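Local coordinates for protein response regulator (Caulobacter vibrioides, PDB 3N0R) that probably acts as an anti-anti-sigma factor in the stress response, a receiver domain restraining a sigma-factor-like domain until phosphorylation, at residues Ile83-Gly88 against Gln107-Ile112; Glu196-Val201 against Lys226-Arg231; Val209-Gln214 against Ser220-Val225. The protein carries 1 engineered substitution. All coordinates share one frame; numbering follows the deposited sequence.

Contact 1: Ile83-Gly88 against Gln107-Ile112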
loop_
_atom_site.group_PDB
_atom_site.type_symbol
_atom_site.label_atom_id
_atom_site.label_comp_id
_atom_site.label_asym_id
_atom_site.label_seq_id
_atom_site.Cartn_x
_atom_site.Cartn_y
_atom_site.Cartn_z
ATOM N N ILE A 83 8.569 -3.866 16.312
ATOM C CA ILE A 83 7.656 -4.935 16.690
ATOM C C ILE A 83 7.588 -6.029 15.626
ATOM O O ILE A 83 7.682 -7.209 15.960
ATOM C CB ILE A 83 6.238 -4.400 16.987
ATOM C CG1 ILE A 83 6.272 -3.473 18.209
ATOM C CG2 ILE A 83 5.267 -5.544 17.212
ATOM C CD1 ILE A 83 4.987 -2.673 18.427
ATOM N N TRP A 84 7.447 -5.637 14.356
ATOM C CA TRP A 84 7.065 -6.582 13.308
ATOM C C TRP A 84 8.147 -6.973 12.312
ATOM O O TRP A 84 8.053 -8.046 11.715
ATOM C CB TRP A 84 5.840 -6.060 12.535
ATOM C CG TRP A 84 4.620 -5.924 13.390
ATOM C CD1 TRP A 84 4.044 -4.764 13.834
ATOM C CD2 TRP A 84 3.841 -6.995 13.926
ATOM N NE1 TRP A 84 2.956 -5.058 14.623
ATOM C CE2 TRP A 84 2.811 -6.422 14.695
ATOM C CE3 TRP A 84 3.922 -8.388 13.833
ATOM C CZ2 TRP A 84 1.861 -7.198 15.365
ATOM C CZ3 TRP A 84 2.984 -9.157 14.503
ATOM C CH2 TRP A 84 1.968 -8.563 15.259
ATOM N N LEU A 85 9.149 -6.115 12.119
ATOM C CA LEU A 85 10.005 -6.231 10.938
ATOM C C LEU A 85 11.497 -6.228 11.267
ATOM O O LEU A 85 12.329 -5.884 10.421
ATOM C CB LEU A 85 9.681 -5.111 9.939
ATOM C CG LEU A 85 8.271 -5.151 9.356
ATOM C CD1 LEU A 85 7.970 -3.859 8.597
ATOM C CD2 LEU A 85 8.101 -6.370 8.448
ATOM N N SER A 86 11.856 -6.644 12.472
ATOM C CA SER A 86 13.259 -6.601 12.869
ATOM C C SER A 86 13.912 -7.971 12.980
ATOM O O SER A 86 15.053 -8.072 13.418
ATOM C CB SER A 86 13.408 -5.803 14.164
ATOM O OG SER A 86 13.089 -4.444 13.924
ATOM N N SER A 87 13.208 -9.027 12.577
ATOM C CA SER A 87 13.795 -10.359 12.639
ATOM C C SER A 87 15.093 -10.414 11.844
ATOM O O SER A 87 15.155 -9.935 10.711
ATOM C CB SER A 87 12.807 -11.412 12.145
ATOM O OG SER A 87 11.723 -11.499 13.044
ATOM N N GLY A 88 16.126 -11.003 12.439
ATOM C CA GLY A 88 17.432 -11.050 11.807
ATOM C C GLY A 88 18.295 -9.852 12.168
ATOM O O GLY A 88 19.399 -9.688 11.642
ATOM N N GLN A 107 8.787 -15.529 9.453
ATOM C CA GLN A 107 9.194 -16.301 8.291
ATOM C C GLN A 107 8.435 -15.866 7.038
ATOM O O GLN A 107 9.019 -15.726 5.956
ATOM C CB GLN A 107 8.985 -17.790 8.556
ATOM C CG GLN A 107 9.808 -18.321 9.718
ATOM C CD GLN A 107 9.592 -19.798 9.945
ATOM O OE1 GLN A 107 9.780 -20.612 9.041
ATOM N NE2 GLN A 107 9.189 -20.157 11.158
ATOM N N ARG A 108 7.130 -15.641 7.181
ATOM C CA ARG A 108 6.348 -15.158 6.045
ATOM C C ARG A 108 6.800 -13.768 5.623
ATOM O O ARG A 108 6.977 -13.499 4.433
ATOM C CB ARG A 108 4.846 -15.139 6.335
ATOM C CG ARG A 108 4.071 -14.364 5.262
ATOM C CD ARG A 108 2.653 -14.873 5.031
ATOM N NE ARG A 108 1.981 -14.133 3.959
ATOM C CZ ARG A 108 1.880 -14.547 2.697
ATOM N NH1 ARG A 108 2.403 -15.710 2.329
ATOM N NH2 ARG A 108 1.248 -13.797 1.796
ATOM N N LEU A 109 6.984 -12.882 6.599
ATOM C CA LEU A 109 7.388 -11.516 6.283
ATOM C C LEU A 109 8.758 -11.449 5.618
ATOM O O LEU A 109 8.998 -10.592 4.772
ATOM C CB LEU A 109 7.334 -10.631 7.526
ATOM C CG LEU A 109 5.924 -10.297 8.015
ATOM C CD1 LEU A 109 5.951 -9.782 9.453
ATOM C CD2 LEU A 109 5.224 -9.289 7.102
HETATM N N MSE A 110 9.661 -12.345 5.986
HETATM C CA MSE A 110 10.982 -12.332 5.361
HETATM C C MSE A 110 10.883 -12.629 3.861
HETATM O O MSE A 110 11.679 -12.132 3.063
HETATM C CB MSE A 110 11.936 -13.286 6.082
HETATM C CG MSE A 110 12.372 -12.766 7.458
HETATM SE SE MSE A 110 13.273 -14.125 8.499
HETATM C CE MSE A 110 13.527 -15.320 6.995
ATOM N N ARG A 111 9.880 -13.416 3.485
ATOM C CA ARG A 111 9.679 -13.793 2.093
ATOM C C ARG A 111 8.916 -12.730 1.306
ATOM O O ARG A 111 9.309 -12.372 0.195
ATOM C CB ARG A 111 8.933 -15.122 2.011
ATOM N N ILE A 112 7.820 -12.222 1.870
ATOM C CA ILE A 112 6.971 -11.292 1.125
ATOM C C ILE A 112 7.329 -9.830 1.332
ATOM O O ILE A 112 6.994 -8.993 0.493
ATOM C CB ILE A 112 5.468 -11.482 1.444
ATOM C CG1 ILE A 112 5.150 -11.048 2.882
ATOM C CG2 ILE A 112 5.038 -12.916 1.169
ATOM C CD1 ILE A 112 3.669 -11.046 3.221
#
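Leu85 and Leu109 make the apolar half of this contact, a compact illustration of how one helix end can be seated against another helix. The two side chains cross at about a right angle, and CD2 of Leu85 meets CD1 of Leu109 at 4.2 Å, a loose methyl-to-methyl approach. In Leu109 the CG lies anti to its carbonyl carbon (chi1 -71°), and of its two methyls it is CD1 that does the touching. Thr42 and Leu41 of helix 31-42 touch Leu109 and Leu85 respectively, so that helix meets both leucines.

The second interaction sets a methyl against a polar atom. CD1 of Leu109 also rests 3.5 Å from Trp84 O, the carbonyl at the end of helix 72-84, just before Leu85 leaves helical geometry. This is van der Waals contact, and no hydrogen bond links the two segments.

The aromatic contacts of Trp84 lie mainly with other parts of the chain. Ile83 CG2 sits 3.5 Å above one face of the indole, offset toward the rim, while Tyr51 of helix 45-60 stacks on the ring and takes a hydrogen bond from NE1 through its backbone O. Tyr51 touches Leu109 as well, linking the indole to the leucine pair.

Helices 72-84 and 104-112 both belong to what is probably the sigma-factor-like part of the protein, and the contact joins the end of one to the side of the other. Its chemistry implies attachment by apolar contact and burial of hydrocarbon surface, with no directional bond between the segments.

Contact 2: Glu196-Val201 against Lys226-Arg231; sequences EALEAV and KDILGR
No flat group takes part where Leu198 and Val201 meet Ile228 and Leu229, so the interface has no faces or edges and is built wholly of branched aliphatic side chains. Ile228 is the central piece, using both of its branches. Its CD1 reaches Leu198 CD1 at 3.8 Å, the two side chains crossing at about a right angle. Its CG2 meets Val201 CG1, also at 3.8 Å, but here the side chains slide past each other in opposite directions. The torsion of Ile228 explains the division of labour: with CG1 anti to the carbonyl carbon (chi1 -64°), CG2 falls anti to the backbone N, and the longer branch is left to Leu198 while the shorter one takes Val201. A looser contact joins Val201 CG2 to Leu229 CD2 at 4.5 Å.

The helical segments run in broadly the same direction, their axes inclined at 34° and 11.1 Å apart at closest approach. That spacing is wide for direct helix packing, and Val225 from the preceding loop touches both Leu198 and Val201. Leu164 of strand 162-166 touches Val201 as well, and Ile222 touches Leu229.

Such neighbouring helices, laid over a parallel sheet, are characteristic of the receiver fold, in which helix 194-203 forms the crossover between strands 186-191 and 208-212. The chemistry implies a purely apolar seam without a hydrogen bond between the segments, Val201 and Leu229 being buried and Leu198 and Ile228 partly exposed.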
loop_
_atom_site.group_PDB
_atom_site.type_symbol
_atom_site.label_atom_id
_atom_site.label_comp_id
_atom_site.label_asym_id
_atom_site.label_seq_id
_atom_site.Cartn_x
_atom_site.Cartn_y
_atom_site.Cartn_z
ATOM N N GLU A 196 -20.311 0.003 -18.347
ATOM C CA GLU A 196 -19.175 0.009 -19.265
ATOM C C GLU A 196 -18.074 -0.917 -18.769
ATOM O O GLU A 196 -17.429 -1.600 -19.564
ATOM C CB GLU A 196 -18.649 1.432 -19.488
ATOM C CG GLU A 196 -19.670 2.307 -20.211
ATOM C CD GLU A 196 -19.192 3.719 -20.459
ATOM O OE1 GLU A 196 -18.043 4.048 -20.098
ATOM O OE2 GLU A 196 -19.981 4.505 -21.019
ATOM N N ALA A 197 -17.871 -0.956 -17.456
ATOM C CA ALA A 197 -16.869 -1.856 -16.884
ATOM C C ALA A 197 -17.247 -3.311 -17.133
ATOM O O ALA A 197 -16.404 -4.133 -17.481
ATOM C CB ALA A 197 -16.690 -1.598 -15.393
ATOM N N LEU A 198 -18.522 -3.641 -16.965
ATOM C CA LEU A 198 -18.954 -5.004 -17.234
ATOM C C LEU A 198 -18.808 -5.377 -18.711
ATOM O O LEU A 198 -18.388 -6.482 -19.044
ATOM C CB LEU A 198 -20.383 -5.202 -16.761
ATOM C CG LEU A 198 -20.923 -6.614 -16.949
ATOM C CD1 LEU A 198 -20.028 -7.683 -16.315
ATOM C CD2 LEU A 198 -22.330 -6.685 -16.380
ATOM N N GLU A 199 -19.130 -4.445 -19.600
ATOM C CA GLU A 199 -18.911 -4.672 -21.020
ATOM C C GLU A 199 -17.436 -4.963 -21.313
ATOM O O GLU A 199 -17.107 -5.895 -22.054
ATOM C CB GLU A 199 -19.373 -3.455 -21.809
ATOM C CG GLU A 199 -19.384 -3.658 -23.301
ATOM C CD GLU A 199 -20.065 -2.514 -24.027
ATOM O OE1 GLU A 199 -20.191 -1.418 -23.430
ATOM O OE2 GLU A 199 -20.483 -2.710 -25.188
ATOM N N ALA A 200 -16.552 -4.168 -20.722
ATOM C CA ALA A 200 -15.117 -4.372 -20.921
ATOM C C ALA A 200 -14.649 -5.747 -20.445
ATOM O O ALA A 200 -13.916 -6.447 -21.152
ATOM C CB ALA A 200 -14.324 -3.277 -20.233
ATOM N N VAL A 201 -15.059 -6.131 -19.240
ATOM C CA VAL A 201 -14.617 -7.402 -18.669
ATOM C C VAL A 201 -15.205 -8.585 -19.442
ATOM O O VAL A 201 -14.562 -9.612 -19.589
ATOM C CB VAL A 201 -14.951 -7.501 -17.163
ATOM C CG1 VAL A 201 -14.663 -8.893 -16.652
ATOM C CG2 VAL A 201 -14.140 -6.480 -16.370
ATOM N N LYS A 226 -17.079 -7.152 -9.647
ATOM C CA LYS A 226 -16.394 -7.645 -8.455
ATOM C C LYS A 226 -16.368 -9.171 -8.386
ATOM O O LYS A 226 -15.338 -9.762 -8.067
ATOM C CB LYS A 226 -17.046 -7.058 -7.201
ATOM C CG LYS A 226 -16.425 -7.499 -5.888
ATOM C CD LYS A 226 -17.087 -6.777 -4.720
ATOM C CE LYS A 226 -18.602 -6.908 -4.775
ATOM N NZ LYS A 226 -19.270 -6.134 -3.689
ATOM N N ASP A 227 -17.493 -9.808 -8.700
ATOM C CA ASP A 227 -17.589 -11.264 -8.612
ATOM C C ASP A 227 -16.708 -11.970 -9.645
ATOM O O ASP A 227 -15.965 -12.900 -9.311
ATOM C CB ASP A 227 -19.043 -11.727 -8.756
ATOM C CG ASP A 227 -19.908 -11.313 -7.579
ATOM O OD1 ASP A 227 -19.352 -10.880 -6.545
ATOM O OD2 ASP A 227 -21.149 -11.438 -7.682
ATOM N N ILE A 228 -16.799 -11.519 -10.894
ATOM C CA ILE A 228 -16.009 -12.074 -11.990
ATOM C C ILE A 228 -14.519 -11.928 -11.705
ATOM O O ILE A 228 -13.748 -12.872 -11.877
ATOM C CB ILE A 228 -16.336 -11.378 -13.334
ATOM C CG1 ILE A 228 -17.788 -11.634 -13.742
ATOM C CG2 ILE A 228 -15.396 -11.859 -14.433
ATOM C CD1 ILE A 228 -18.280 -10.694 -14.826
ATOM N N LEU A 229 -14.114 -10.739 -11.267
ATOM C CA LEU A 229 -12.713 -10.485 -10.966
ATOM C C LEU A 229 -12.245 -11.358 -9.811
ATOM O O LEU A 229 -11.118 -11.850 -9.814
ATOM C CB LEU A 229 -12.504 -9.012 -10.629
ATOM C CG LEU A 229 -12.816 -8.029 -11.759
ATOM C CD1 LEU A 229 -12.699 -6.602 -11.256
ATOM C CD2 LEU A 229 -11.894 -8.260 -12.945
ATOM N N GLY A 230 -13.119 -11.548 -8.829
ATOM C CA GLY A 230 -12.784 -12.329 -7.651
ATOM C C GLY A 230 -12.482 -13.778 -7.974
ATOM O O GLY A 230 -11.579 -14.383 -7.396
ATOM N N ARG A 231 -13.235 -14.341 -8.910
ATOM C CA ARG A 231 -13.058 -15.739 -9.278
ATOM C C ARG A 231 -11.760 -15.964 -10.058
ATOM O O ARG A 231 -11.233 -17.076 -10.100
ATOM C CB ARG A 231 -14.278 -16.235 -10.056
ATOM C CG ARG A 231 -15.560 -16.187 -9.234
ATOM C CD ARG A 231 -16.703 -16.933 -9.906
ATOM N NE ARG A 231 -17.401 -16.119 -10.897
ATOM C CZ ARG A 231 -17.102 -16.093 -12.191
ATOM N NH1 ARG A 231 -16.106 -16.834 -12.661
ATOM N NH2 ARG A 231 -17.797 -15.323 -13.019
#

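Contact 3: Val209-Gln214 against Ser220-Val225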
loop_
_atom_site.group_PDB
_atom_site.type_symbol
_atom_site.label_atom_id
_atom_site.label_comp_id
_atom_site.label_asym_id
_atom_site.label_seq_id
_atom_site.Cartn_x
_atom_site.Cartn_y
_atom_site.Cartn_z
ATOM N N VAL A 209 -7.182 -4.127 -12.108
ATOM C CA VAL A 209 -8.202 -3.096 -12.242
ATOM C C VAL A 209 -7.898 -1.958 -11.280
ATOM O O VAL A 209 -7.552 -2.197 -10.121
ATOM C CB VAL A 209 -9.607 -3.663 -11.920
ATOM C CG1 VAL A 209 -10.662 -2.579 -12.036
ATOM C CG2 VAL A 209 -9.930 -4.828 -12.850
ATOM N N LEU A 210 -7.997 -0.730 -11.783
ATOM C CA LEU A 210 -7.961 0.455 -10.932
ATOM C C LEU A 210 -9.341 1.080 -10.997
ATOM O O LEU A 210 -9.812 1.436 -12.069
ATOM C CB LEU A 210 -6.916 1.460 -11.417
ATOM C CG LEU A 210 -5.443 1.053 -11.309
ATOM C CD1 LEU A 210 -4.594 2.152 -10.682
ATOM C CD2 LEU A 210 -5.257 -0.270 -10.584
ATOM N N ALA A 211 -10.008 1.178 -9.852
ATOM C CA ALA A 211 -11.422 1.553 -9.815
ATOM C C ALA A 211 -11.694 2.656 -8.808
ATOM O O ALA A 211 -11.304 2.565 -7.633
ATOM C CB ALA A 211 -12.271 0.347 -9.464
ATOM N N ASP A 212 -12.409 3.680 -9.254
ATOM C CA ASP A 212 -12.834 4.723 -8.346
ATOM C C ASP A 212 -13.857 4.174 -7.357
ATOM O O ASP A 212 -14.737 3.385 -7.720
ATOM C CB ASP A 212 -13.395 5.927 -9.106
ATOM C CG ASP A 212 -13.285 7.212 -8.296
ATOM O OD1 ASP A 212 -13.983 7.322 -7.267
ATOM O OD2 ASP A 212 -12.489 8.105 -8.673
ATOM N N ILE A 213 -13.731 4.606 -6.104
ATOM C CA ILE A 213 -14.628 4.175 -5.042
ATOM C C ILE A 213 -16.041 4.733 -5.240
ATOM O O ILE A 213 -17.013 4.177 -4.735
ATOM C CB ILE A 213 -14.082 4.612 -3.660
ATOM C CG1 ILE A 213 -14.690 3.767 -2.537
ATOM C CG2 ILE A 213 -14.308 6.103 -3.434
ATOM C CD1 ILE A 213 -14.247 2.325 -2.561
ATOM N N GLN A 214 -16.149 5.839 -5.969
ATOM C CA GLN A 214 -17.441 6.492 -6.123
ATOM C C GLN A 214 -17.549 7.223 -7.443
ATOM O O GLN A 214 -16.898 8.245 -7.653
ATOM C CB GLN A 214 -17.672 7.476 -4.976
ATOM C CG GLN A 214 -19.110 7.934 -4.828
ATOM C CD GLN A 214 -19.359 8.566 -3.479
ATOM O OE1 GLN A 214 -18.591 9.417 -3.028
ATOM N NE2 GLN A 214 -20.424 8.136 -2.814
ATOM N N SER A 220 -20.201 2.425 -6.530
ATOM C CA SER A 220 -18.831 1.942 -6.580
ATOM C C SER A 220 -18.577 1.346 -7.960
ATOM O O SER A 220 -19.309 0.461 -8.402
ATOM C CB SER A 220 -18.618 0.879 -5.498
ATOM O OG SER A 220 -17.259 0.481 -5.417
ATOM N N GLY A 221 -17.544 1.835 -8.638
ATOM C CA GLY A 221 -17.258 1.430 -10.002
ATOM C C GLY A 221 -17.056 -0.062 -10.186
ATOM O O GLY A 221 -17.319 -0.598 -11.258
ATOM N N ILE A 222 -16.603 -0.735 -9.136
ATOM C CA ILE A 222 -16.241 -2.142 -9.227
ATOM C C ILE A 222 -17.443 -3.086 -9.118
ATOM O O ILE A 222 -17.334 -4.273 -9.431
ATOM C CB ILE A 222 -15.213 -2.501 -8.124
ATOM C CG1 ILE A 222 -14.371 -3.720 -8.521
ATOM C CG2 ILE A 222 -15.905 -2.688 -6.773
ATOM C CD1 ILE A 222 -13.424 -3.462 -9.675
ATOM N N ASP A 223 -18.591 -2.560 -8.697
ATOM C CA ASP A 223 -19.690 -3.420 -8.241
ATOM C C ASP A 223 -20.151 -4.506 -9.212
ATOM O O ASP A 223 -20.437 -5.629 -8.791
ATOM C CB ASP A 223 -20.894 -2.588 -7.783
ATOM C CG ASP A 223 -20.753 -2.096 -6.354
ATOM O OD1 ASP A 223 -19.808 -2.540 -5.666
ATOM O OD2 ASP A 223 -21.595 -1.282 -5.916
ATOM N N ALA A 224 -20.251 -4.183 -10.497
ATOM C CA ALA A 224 -20.794 -5.137 -11.459
ATOM C C ALA A 224 -19.757 -6.134 -11.957
ATOM O O ALA A 224 -20.101 -7.088 -12.656
ATOM C CB ALA A 224 -21.451 -4.412 -12.630
ATOM N N VAL A 225 -18.493 -5.925 -11.597
ATOM C CA VAL A 225 -17.447 -6.843 -12.036
ATOM C C VAL A 225 -16.724 -7.530 -10.870
ATOM O O VAL A 225 -15.877 -8.402 -11.080
ATOM C CB VAL A 225 -16.424 -6.147 -12.973
ATOM C CG1 VAL A 225 -17.103 -5.717 -14.269
ATOM C CG2 VAL A 225 -15.749 -4.967 -12.276
HETATM O O HOH W 1 -15.154 0.689 -6.958
#
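Ile222, Ser220 and Ala211 have the most surface buried here: Ile222 and Ser220 bring the returning loop to strand 208-212 by apolar and polar means, and Ala211 CB is part of the surface that receives Ile222. In Ile222, chi1 of -156° sets CG1 anti to the backbone N, and chi2 of 68° then turns CD1 onto the strand, where it meets Val209 CG1 at 3.7 Å and Ala211 CB at 4.0 Å. Ile166 of strand 162-166 and Val236 of strand 236-240 also touch Ile222.

Ser220 supplies the polar anchor. Its OG is hydrogen-bonded at 2.6 Å to a bridging water, which donates to Asp212 O at 2.8 Å and accepts from Ile222 N at 3.0 Å. Asp212 O also receives a weak hydrogen bond from Gly221 N, 3.3 Å long with an angle of 151°. Ser220 CA approaches Ile213 O at 3.4 Å in a CA-H...O contact. Ser220 also opens a type I turn running to Asp223.

Asp212, the predicted phosphorylation site, ends the strand, and is unmodified here. Its OD1 accepts from Gln214 N at 2.9 Å through the anti lone pair, forming an Asx turn, while OD2 forms a salt bridge with Lys260, the familiar receiver pairing, and has Glu167 close by, a like charge that Lys260 probably helps to offset. The chemistry implies that the main-chain carbonyl of Asp212 is tied to the loop by water and backbone, while one methyl, Ile222 CD1, makes the apolar attachment to Val209 and Ala211.

Contact 1 comes first along the chain, in the sigma-like part, and stands apart: its centre is 35 Å from that of contact 2 and 33 Å from that of contact 3, which lies on the opposite side of the chain's centre. Its nearest atoms are about 16 and 19 Å from theirs, without touch. Contacts 2 and 3 share the receiver domain and its five-stranded parallel sheet, with centres only 9 Å apart. Contact 3 is nested inside the loop that contact 2 closes, and their apolar sides meet, Leu229 CD1 lying 3.7 Å from Val209 CG2, on the strand whose end carries the predicted phosphorylation site.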